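Two-component insecticidal protein 16 kDa unit (PDB 5V3S) forms one component, of the aegerolysin family, of a binary toxin that kills corn rootworm, probably by a membrane-directed mechanism resembling that of Cry34Ab1/Cry35Ab1. Local coordinates at residues A15-M20 with C103-S108; F97-D102 with G133-I138; W19-I24 with K42-G47. All blocks are in the same frame, centred on the assembly; numbering follows the deposited sequence.

Contact 1: residues A15-M20 with C103-S108; sequences AYAQWM and CPWSGS. Unlike the reference sequence in segment 15-20: Met20 (reference Ile).
Gln18 lays its side chain against the backbone of Cys103 and Pro104. Its CG comes within 3.1 Å of Cys103 O, a close carbon-to-oxygen approach. The amide carbon follows, with Gln18 CD 3.6 Å from Cys103 CB. At the far end Gln18 NE2 directs an N-H at Pro104 O along a nearly straight line (167°), but at 3.5 Å the hydrogen bond is weak. Ala17 adds a thinner apolar touch: its CB lies at the edge of the Trp105 indole, near the ring plane and 4.4 Å from Trp105 CZ3. That ring is exposed and poorly ordered, and it borders the buried glutamine on the outer side. The meeting place is one end of a beta sandwich: strand 19-27, which starts just after Gln18, belongs to one sheet, while strand 94-103, which runs into Cys103, belongs to the other. In Gln18, CG stands opposite the backbone N (chi1 178°) and the chain bends at chi2 (55°), which carries the amide back beside its own main chain. There Trp19 N gives Gln18 OE1 a weak, strongly bent bond of 2.9 Å, and the stronger grip comes from the backbone N of Met135, so the one amide links segment 15-20 with 103-108 and with Met135. Further out, backbone bonds of Gln18 with Gly75 and of Cys103 with Thr83 seat the two residues beside their respective sheets.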
loop_
_atom_site.group_PDB
_atom_site.type_symbol
_atom_site.label_atom_id
_atom_site.label_comp_id
_atom_site.label_asym_id
_atom_site.label_seq_id
_atom_site.Cartn_x
_atom_site.Cartn_y
_atom_site.Cartn_z
ATOM N N ALA A 15 -19.264 3.547 6.573
ATOM C CA ALA A 15 -17.883 3.979 6.369
ATOM C C ALA A 15 -16.902 2.834 6.087
ATOM O O ALA A 15 -15.900 3.030 5.389
ATOM C CB ALA A 15 -17.430 4.779 7.585
ATOM N N TYR A 16 -17.177 1.654 6.622
ATOM C CA TYR A 16 -16.244 0.515 6.513
ATOM C C TYR A 16 -16.434 -0.184 5.190
ATOM O O TYR A 16 -15.620 -1.031 4.791
ATOM C CB TYR A 16 -16.413 -0.495 7.654
ATOM C CG TYR A 16 -15.846 -0.093 8.984
ATOM C CD1 TYR A 16 -15.369 1.180 9.196
ATOM C CD2 TYR A 16 -15.775 -1.004 10.040
ATOM C CE1 TYR A 16 -14.876 1.543 10.430
ATOM C CE2 TYR A 16 -15.319 -0.613 11.284
ATOM C CZ TYR A 16 -14.848 0.641 11.452
ATOM O OH TYR A 16 -14.370 1.038 12.669
ATOM N N ALA A 17 -17.502 0.192 4.491
ATOM C CA ALA A 17 -17.818 -0.424 3.231
ATOM C C ALA A 17 -16.819 -0.061 2.131
ATOM O O ALA A 17 -16.792 -0.720 1.117
ATOM C CB ALA A 17 -19.234 -0.047 2.825
ATOM N N GLN A 18 -16.063 1.024 2.304
ATOM C CA GLN A 18 -14.923 1.349 1.407
ATOM C C GLN A 18 -13.636 1.002 2.160
ATOM O O GLN A 18 -13.394 1.479 3.273
ATOM C CB GLN A 18 -14.974 2.808 0.997
ATOM C CG GLN A 18 -13.820 3.238 0.110
ATOM C CD GLN A 18 -13.708 2.345 -1.125
ATOM O OE1 GLN A 18 -13.388 1.163 -1.025
ATOM N NE2 GLN A 18 -14.132 2.876 -2.264
ATOM N N TRP A 19 -12.854 0.073 1.605
ATOM C CA TRP A 19 -11.745 -0.454 2.357
ATOM C C TRP A 19 -10.752 -1.011 1.339
ATOM O O TRP A 19 -11.106 -1.311 0.172
ATOM C CB TRP A 19 -12.149 -1.545 3.338
ATOM C CG TRP A 19 -12.693 -2.759 2.625
ATOM C CD1 TRP A 19 -13.993 -2.945 2.207
ATOM C CD2 TRP A 19 -11.967 -3.942 2.222
ATOM N NE1 TRP A 19 -14.112 -4.159 1.575
ATOM C CE2 TRP A 19 -12.884 -4.790 1.562
ATOM C CE3 TRP A 19 -10.631 -4.335 2.311
ATOM C CZ2 TRP A 19 -12.520 -6.028 1.036
ATOM C CZ3 TRP A 19 -10.258 -5.598 1.800
ATOM C CH2 TRP A 19 -11.183 -6.423 1.164
HETATM N N MSE A 20 -9.508 -1.062 1.782
HETATM C CA MSE A 20 -8.442 -1.624 0.965
HETATM C C MSE A 20 -7.501 -2.345 1.925
HETATM O O MSE A 20 -7.351 -1.974 3.093
HETATM C CB MSE A 20 -7.698 -0.535 0.143
HETATM C CG MSE A 20 -7.037 0.643 0.899
HETATM SE SE MSE A 20 -5.211 0.094 1.535
HETATM C CE MSE A 20 -4.451 0.758 -0.151
ATOM N N CYS A 103 -10.020 6.173 -3.018
ATOM C CA CYS A 103 -11.163 5.298 -2.962
ATOM C C CYS A 103 -12.266 6.012 -2.153
ATOM O O CYS A 103 -12.425 5.811 -0.940
ATOM C CB CYS A 103 -10.776 4.000 -2.287
ATOM S SG CYS A 103 -9.276 3.297 -3.022
ATOM N N PRO A 104 -12.996 6.866 -2.840
ATOM C CA PRO A 104 -13.930 7.798 -2.215
ATOM C C PRO A 104 -15.229 7.125 -1.813
ATOM O O PRO A 104 -15.528 6.052 -2.310
ATOM C CB PRO A 104 -14.203 8.768 -3.311
ATOM C CG PRO A 104 -14.218 7.907 -4.530
ATOM C CD PRO A 104 -13.048 6.943 -4.309
ATOM N N TRP A 105 -15.927 7.731 -0.867
ATOM C CA TRP A 105 -17.212 7.219 -0.401
ATOM C C TRP A 105 -18.219 7.169 -1.577
ATOM O O TRP A 105 -18.866 6.143 -1.788
ATOM C CB TRP A 105 -17.699 8.065 0.800
ATOM C CG TRP A 105 -19.070 7.772 1.289
ATOM C CD1 TRP A 105 -20.040 8.690 1.592
ATOM C CD2 TRP A 105 -19.648 6.480 1.527
ATOM N NE1 TRP A 105 -21.179 8.051 2.014
ATOM C CE2 TRP A 105 -20.972 6.696 1.979
ATOM C CE3 TRP A 105 -19.179 5.161 1.401
ATOM C CZ2 TRP A 105 -21.833 5.644 2.303
ATOM C CZ3 TRP A 105 -20.030 4.117 1.724
ATOM C CH2 TRP A 105 -21.345 4.364 2.171
ATOM N N SER A 106 -18.289 8.248 -2.362
ATOM C CA SER A 106 -19.129 8.301 -3.560
ATOM C C SER A 106 -18.236 8.701 -4.720
ATOM O O SER A 106 -17.782 9.857 -4.812
ATOM C CB SER A 106 -20.294 9.313 -3.399
ATOM O OG SER A 106 -20.873 9.252 -2.097
ATOM N N GLY A 107 -17.937 7.733 -5.580
ATOM C CA GLY A 107 -17.065 7.972 -6.719
ATOM C C GLY A 107 -16.343 6.707 -7.145
ATOM O O GLY A 107 -16.548 5.639 -6.584
ATOM N N SER A 108 -15.489 6.835 -8.144
ATOM C CA SER A 108 -14.771 5.679 -8.670
ATOM C C SER A 108 -13.398 5.591 -8.005
ATOM O O SER A 108 -12.723 6.618 -7.826
ATOM C CB SER A 108 -14.615 5.771 -10.187
ATOM O OG SER A 108 -14.486 7.117 -10.605
#

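Contact 2: residues F97-D102 with G133-I138; sequences FEYYWD and GAMGNI. Unlike the reference sequence in segment 133-138: Met135 (reference Thr).
Tyr99 and Ile138 approach each other from opposite directions across the interior. The closest approach is made by the phenol oxygen: Tyr99 OH stands 3.5 Å from Ile138 CD1, and the other branch, Ile138 CG2, lies to one side, 4.1 Å from the same oxygen. With CG opposite the backbone N (chi1 -174°) the tyrosine ring is directed across the gap. Its hydroxyl is not left with hydrocarbon alone, since it also hydrogen-bonds to Asp111 OD2 on the neighbouring strand 110-115; this satisfies a polar atom buried among aliphatic groups. Ile22 of strand 19-27 packs against both Tyr99 and Ile138, thickening the tight part. This is the core of a beta sandwich: strand 94-103 lies in the antiparallel sheet, strand 136-144 in the mixed one, and the touching parts run in nearly opposed directions, 159° apart. The backbones remain well separated, the nearest CA atoms, of Trp101 and Met135, being 9.1 Å apart, and the gap is bridged by side chains. Beside the tyrosine-isoleucine pair the fit is slacker. Here selenomethionine Met135 fills in with its terminal methyl, Met135 CE lying 4.4 Å from Tyr99 OH and 4.5 Å from Trp101 CB, so one methyl group reaches both strand residues, but from almost an ångström further off than the isoleucine tip. Trp101 starts toward the opposing segment, yet its indole then leads away, so that CB is the part nearest the methyl, and NE1 finds a hydrogen bond with Thr83 OG1 on the adjoining strand 83-91.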
loop_
_atom_site.group_PDB
_atom_site.type_symbol
_atom_site.label_atom_id
_atom_site.label_comp_id
_atom_site.label_asym_id
_atom_site.label_seq_id
_atom_site.Cartn_x
_atom_site.Cartn_y
_atom_site.Cartn_z
ATOM N N PHE A 97 9.535 2.514 -5.142
ATOM C CA PHE A 97 8.166 2.914 -5.696
ATOM C C PHE A 97 7.413 3.870 -4.796
ATOM O O PHE A 97 7.718 4.066 -3.642
ATOM C CB PHE A 97 7.243 1.754 -6.087
ATOM C CG PHE A 97 6.646 0.941 -4.934
ATOM C CD1 PHE A 97 5.612 1.390 -4.169
ATOM C CD2 PHE A 97 7.099 -0.362 -4.661
ATOM C CE1 PHE A 97 5.043 0.603 -3.168
ATOM C CE2 PHE A 97 6.553 -1.129 -3.680
ATOM C CZ PHE A 97 5.511 -0.641 -2.903
ATOM N N GLU A 98 6.478 4.549 -5.413
ATOM C CA GLU A 98 5.519 5.417 -4.744
ATOM C C GLU A 98 4.169 4.837 -5.117
ATOM O O GLU A 98 3.955 4.398 -6.291
ATOM C CB GLU A 98 5.637 6.843 -5.223
ATOM C CG GLU A 98 6.947 7.505 -4.758
ATOM C CD GLU A 98 7.254 8.773 -5.530
ATOM O OE1 GLU A 98 6.879 8.939 -6.714
ATOM O OE2 GLU A 98 7.800 9.619 -4.904
ATOM N N TYR A 99 3.308 4.673 -4.091
ATOM C CA TYR A 99 1.971 4.207 -4.355
ATOM C C TYR A 99 0.923 5.237 -3.855
ATOM O O TYR A 99 1.166 5.930 -2.874
ATOM C CB TYR A 99 1.752 2.839 -3.697
ATOM C CG TYR A 99 0.420 2.235 -4.057
ATOM C CD1 TYR A 99 0.131 1.872 -5.414
ATOM C CD2 TYR A 99 -0.565 2.102 -3.089
ATOM C CE1 TYR A 99 -1.126 1.331 -5.732
ATOM C CE2 TYR A 99 -1.757 1.533 -3.384
ATOM C CZ TYR A 99 -2.045 1.172 -4.708
ATOM O OH TYR A 99 -3.314 0.684 -4.940
ATOM N N TYR A 100 -0.230 5.299 -4.516
ATOM C CA TYR A 100 -1.305 6.287 -4.162
ATOM C C TYR A 100 -2.610 5.697 -4.543
ATOM O O TYR A 100 -2.703 4.957 -5.548
ATOM C CB TYR A 100 -1.088 7.658 -4.907
ATOM C CG TYR A 100 -2.310 8.595 -4.932
ATOM C CD1 TYR A 100 -2.621 9.338 -3.830
ATOM C CD2 TYR A 100 -3.206 8.644 -6.032
ATOM C CE1 TYR A 100 -3.757 10.118 -3.747
ATOM C CE2 TYR A 100 -4.337 9.466 -5.982
ATOM C CZ TYR A 100 -4.582 10.218 -4.814
ATOM O OH TYR A 100 -5.660 11.026 -4.688
ATOM N N TRP A 101 -3.618 5.906 -3.686
ATOM C CA TRP A 101 -4.966 5.419 -3.940
ATOM C C TRP A 101 -5.993 6.521 -3.563
ATOM O O TRP A 101 -5.729 7.365 -2.734
ATOM C CB TRP A 101 -5.230 4.124 -3.156
ATOM C CG TRP A 101 -5.243 4.316 -1.677
ATOM C CD1 TRP A 101 -6.319 4.646 -0.908
ATOM C CD2 TRP A 101 -4.135 4.239 -0.773
ATOM N NE1 TRP A 101 -5.969 4.784 0.378
ATOM C CE2 TRP A 101 -4.621 4.536 0.503
ATOM C CE3 TRP A 101 -2.800 3.853 -0.902
ATOM C CZ2 TRP A 101 -3.794 4.554 1.636
ATOM C CZ3 TRP A 101 -1.989 3.893 0.212
ATOM C CH2 TRP A 101 -2.499 4.181 1.469
ATOM N N ASP A 102 -7.130 6.492 -4.247
ATOM C CA ASP A 102 -8.202 7.400 -3.959
ATOM C C ASP A 102 -9.426 6.575 -4.131
ATOM O O ASP A 102 -9.756 6.203 -5.241
ATOM C CB ASP A 102 -8.131 8.624 -4.873
ATOM C CG ASP A 102 -9.264 9.598 -4.579
ATOM O OD1 ASP A 102 -9.734 9.613 -3.422
ATOM O OD2 ASP A 102 -9.675 10.309 -5.499
ATOM N N GLY A 133 -17.326 -0.881 -6.520
ATOM C CA GLY A 133 -17.531 -1.066 -5.066
ATOM C C GLY A 133 -16.271 -0.809 -4.239
ATOM O O GLY A 133 -15.503 0.143 -4.532
ATOM N N ALA A 134 -16.021 -1.680 -3.269
ATOM C CA ALA A 134 -14.841 -1.494 -2.381
ATOM C C ALA A 134 -13.532 -1.795 -3.127
ATOM O O ALA A 134 -13.432 -2.770 -3.899
ATOM C CB ALA A 134 -14.941 -2.362 -1.131
HETATM N N MSE A 135 -12.528 -0.973 -2.882
HETATM C CA MSE A 135 -11.202 -1.216 -3.479
HETATM C C MSE A 135 -10.668 -2.628 -3.271
HETATM O O MSE A 135 -10.189 -3.243 -4.198
HETATM C CB MSE A 135 -10.233 -0.127 -3.018
HETATM C CG MSE A 135 -8.834 -0.209 -3.613
HETATM SE SE MSE A 135 -8.878 -0.010 -5.565
HETATM C CE MSE A 135 -7.557 1.393 -5.819
ATOM N N GLY A 136 -10.714 -3.152 -2.076
ATOM C CA GLY A 136 -10.415 -4.568 -1.905
ATOM C C GLY A 136 -8.946 -4.876 -1.589
ATOM O O GLY A 136 -8.284 -4.079 -1.051
ATOM N N ASN A 137 -8.506 -6.079 -1.931
ATOM C CA ASN A 137 -7.163 -6.567 -1.640
ATOM C C ASN A 137 -6.232 -6.218 -2.816
ATOM O O ASN A 137 -6.582 -6.416 -4.003
ATOM C CB ASN A 137 -7.151 -8.080 -1.417
ATOM C CG ASN A 137 -7.995 -8.518 -0.221
ATOM O OD1 ASN A 137 -7.624 -8.314 0.896
ATOM N ND2 ASN A 137 -9.210 -8.993 -0.477
ATOM N N ILE A 138 -5.010 -5.765 -2.511
ATOM C CA ILE A 138 -4.041 -5.387 -3.541
ATOM C C ILE A 138 -2.727 -6.032 -3.052
ATOM O O ILE A 138 -2.483 -6.052 -1.850
ATOM C CB ILE A 138 -3.800 -3.817 -3.566
ATOM C CG1 ILE A 138 -5.141 -3.023 -3.754
ATOM C CG2 ILE A 138 -2.778 -3.404 -4.596
ATOM C CD1 ILE A 138 -5.191 -1.633 -3.133
#

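Contact 3: residues W19-I24 with K42-G47; sequences WMEITI and KFHVPG. Unlike the reference sequence in segment 19-24: Met20 (reference Ile).
Glu21 reaches from its strand to a type II beta turn with Pro46 and Gly47 as its central residues, Gly47 taking the positive-phi position, and its carboxylate makes the direct polar bond of the contact. Gly47 N donates to Glu21 OE2 over 3.2 Å with an N-H...O angle of 155°. The amide arrives on the syn side of the carboxylate, 24° out of its plane. The side chain gets there by setting CG opposite the carbonyl carbon (chi1 -71°) and staying extended beyond it. Van der Waals contact supports the same group: Glu21 OE2 is 3.8 Å from Pro46 CA, and Glu21 OE1 is 3.9 Å from Pro46 CB, the two side chains lying at a slant to each other. The His44 ring adds a looser approach, with its CE1 4.2 Å from Glu21 OE2. A second link runs through solvent. One water donates to Met20 O at 2.9 Å and is also hydrogen-bonded to His44 NE2 at 3.0 Å, lying at the edge of the imidazole and in its plane. The ring is also tied within its own segment, His44 ND1 donating to Val45 O at 2.8 Å from above the carbonyl plane, which, with the water at NE2, helps set the rotation of the imidazole. These links pass over strand 68-74, which lies between strands 19-27 and 40-44 in the mixed sheet: Glu21 and His44 both rest on Ala72. Met20 contacts the opposite sheet of the beta sandwich, at Trp101. Chemically, the carboxylate holds the turn by a backbone amide; being close to the imidazole without touching its nitrogens, it would probably favour a positive charge there, should the histidine take up a second proton.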
loop_
_atom_site.group_PDB
_atom_site.type_symbol
_atom_site.label_atom_id
_atom_site.label_comp_id
_atom_site.label_asym_id
_atom_site.label_seq_id
_atom_site.Cartn_x
_atom_site.Cartn_y
_atom_site.Cartn_z
ATOM N N TRP A 19 -12.854 0.073 1.605
ATOM C CA TRP A 19 -11.745 -0.454 2.357
ATOM C C TRP A 19 -10.752 -1.011 1.339
ATOM O O TRP A 19 -11.106 -1.311 0.172
ATOM C CB TRP A 19 -12.149 -1.545 3.338
ATOM C CG TRP A 19 -12.693 -2.759 2.625
ATOM C CD1 TRP A 19 -13.993 -2.945 2.207
ATOM C CD2 TRP A 19 -11.967 -3.942 2.222
ATOM N NE1 TRP A 19 -14.112 -4.159 1.575
ATOM C CE2 TRP A 19 -12.884 -4.790 1.562
ATOM C CE3 TRP A 19 -10.631 -4.335 2.311
ATOM C CZ2 TRP A 19 -12.520 -6.028 1.036
ATOM C CZ3 TRP A 19 -10.258 -5.598 1.800
ATOM C CH2 TRP A 19 -11.183 -6.423 1.164
HETATM N N MSE A 20 -9.508 -1.062 1.782
HETATM C CA MSE A 20 -8.442 -1.624 0.965
HETATM C C MSE A 20 -7.501 -2.345 1.925
HETATM O O MSE A 20 -7.351 -1.974 3.093
HETATM C CB MSE A 20 -7.698 -0.535 0.143
HETATM C CG MSE A 20 -7.037 0.643 0.899
HETATM SE SE MSE A 20 -5.211 0.094 1.535
HETATM C CE MSE A 20 -4.451 0.758 -0.151
ATOM N N GLU A 21 -6.829 -3.378 1.429
ATOM C CA GLU A 21 -5.703 -3.937 2.149
ATOM C C GLU A 21 -4.630 -4.202 1.116
ATOM O O GLU A 21 -4.925 -4.796 0.109
ATOM C CB GLU A 21 -6.002 -5.233 2.945
ATOM C CG GLU A 21 -6.872 -4.979 4.157
ATOM C CD GLU A 21 -6.880 -6.053 5.205
ATOM O OE1 GLU A 21 -6.107 -7.046 5.046
ATOM O OE2 GLU A 21 -7.670 -5.847 6.187
ATOM N N ILE A 22 -3.422 -3.701 1.375
ATOM C CA ILE A 22 -2.317 -3.795 0.417
ATOM C C ILE A 22 -1.180 -4.612 1.073
ATOM O O ILE A 22 -0.740 -4.303 2.146
ATOM C CB ILE A 22 -1.911 -2.452 -0.201
ATOM C CG1 ILE A 22 -0.894 -2.636 -1.277
ATOM C CG2 ILE A 22 -1.364 -1.488 0.789
ATOM C CD1 ILE A 22 -0.884 -1.524 -2.277
ATOM N N THR A 23 -0.736 -5.648 0.391
ATOM C CA THR A 23 0.292 -6.505 0.967
ATOM C C THR A 23 1.506 -6.303 0.053
ATOM O O THR A 23 1.358 -6.424 -1.160
ATOM C CB THR A 23 -0.190 -7.975 1.044
ATOM O OG1 THR A 23 -1.266 -8.057 1.935
ATOM C CG2 THR A 23 0.890 -8.834 1.561
ATOM N N ILE A 24 2.694 -6.036 0.648
ATOM C CA ILE A 24 3.972 -5.872 -0.082
ATOM C C ILE A 24 4.874 -7.012 0.322
ATOM O O ILE A 24 5.104 -7.202 1.543
ATOM C CB ILE A 24 4.617 -4.516 0.289
ATOM C CG1 ILE A 24 3.622 -3.398 0.048
ATOM C CG2 ILE A 24 5.925 -4.237 -0.468
ATOM C CD1 ILE A 24 2.916 -2.926 1.284
ATOM N N LYS A 42 -8.842 6.234 7.690
ATOM C CA LYS A 42 -7.925 5.841 8.721
ATOM C C LYS A 42 -7.122 4.590 8.336
ATOM O O LYS A 42 -7.523 3.852 7.461
ATOM C CB LYS A 42 -8.695 5.533 10.033
ATOM C CG LYS A 42 -9.648 4.357 9.908
ATOM C CD LYS A 42 -10.447 4.147 11.243
ATOM C CE LYS A 42 -11.424 2.962 11.125
ATOM N NZ LYS A 42 -12.118 2.790 12.448
ATOM N N PHE A 43 -5.957 4.434 8.927
ATOM C CA PHE A 43 -5.214 3.223 8.840
ATOM C C PHE A 43 -5.654 2.389 10.027
ATOM O O PHE A 43 -6.098 2.928 11.045
ATOM C CB PHE A 43 -3.686 3.471 8.931
ATOM C CG PHE A 43 -3.039 4.033 7.638
ATOM C CD1 PHE A 43 -3.066 3.336 6.484
ATOM C CD2 PHE A 43 -2.309 5.190 7.691
ATOM C CE1 PHE A 43 -2.482 3.822 5.342
ATOM C CE2 PHE A 43 -1.682 5.683 6.569
ATOM C CZ PHE A 43 -1.778 4.987 5.385
ATOM N N HIS A 44 -5.492 1.085 9.894
ATOM C CA HIS A 44 -5.829 0.136 10.933
ATOM C C HIS A 44 -5.127 -1.217 10.731
ATOM O O HIS A 44 -4.644 -1.603 9.617
ATOM C CB HIS A 44 -7.370 -0.096 11.069
ATOM C CG HIS A 44 -7.955 -0.731 9.870
ATOM N ND1 HIS A 44 -7.937 -2.110 9.695
ATOM C CD2 HIS A 44 -8.463 -0.219 8.745
ATOM C CE1 HIS A 44 -8.443 -2.398 8.525
ATOM N NE2 HIS A 44 -8.757 -1.270 7.921
ATOM N N VAL A 45 -5.127 -1.931 11.844
ATOM C CA VAL A 45 -4.489 -3.250 11.930
ATOM C C VAL A 45 -5.231 -4.111 10.937
ATOM O O VAL A 45 -6.485 -4.125 10.919
ATOM C CB VAL A 45 -4.528 -3.858 13.389
ATOM C CG1 VAL A 45 -4.049 -5.309 13.377
ATOM C CG2 VAL A 45 -3.706 -3.024 14.348
ATOM N N PRO A 46 -4.504 -4.788 10.050
ATOM C CA PRO A 46 -5.168 -5.595 9.073
ATOM C C PRO A 46 -6.054 -6.676 9.728
ATOM O O PRO A 46 -5.674 -7.344 10.703
ATOM C CB PRO A 46 -4.022 -6.172 8.235
ATOM C CG PRO A 46 -2.881 -5.260 8.528
ATOM C CD PRO A 46 -3.023 -4.882 9.946
ATOM N N GLY A 47 -7.266 -6.765 9.199
ATOM C CA GLY A 47 -8.295 -7.633 9.756
ATOM C C GLY A 47 -9.142 -7.072 10.883
ATOM O O GLY A 47 -10.038 -7.767 11.380
HETATM O O HOH W 1 -9.336 -2.238 5.155
#

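Overall arrangement
Contact 2 is the core of the three: all its touching residues are buried, and it packs one sheet of the sandwich against the other through side chains. Contact 1 also joins the two sheets, but at their ends, where loop backbone and an amide replace hydrocarbon and part of the surface is exposed. Contact 3 stays within the mixed sheet, on the face turned away from the other sheet, and uses a carboxylate and a water. Strand 19-27 serves contacts 1 and 3, which share Trp19 and Met20, and its neighbour 136-144 serves contact 2. Backbone bonds such as Ile138 N to Glu21 O couple contacts 2 and 3.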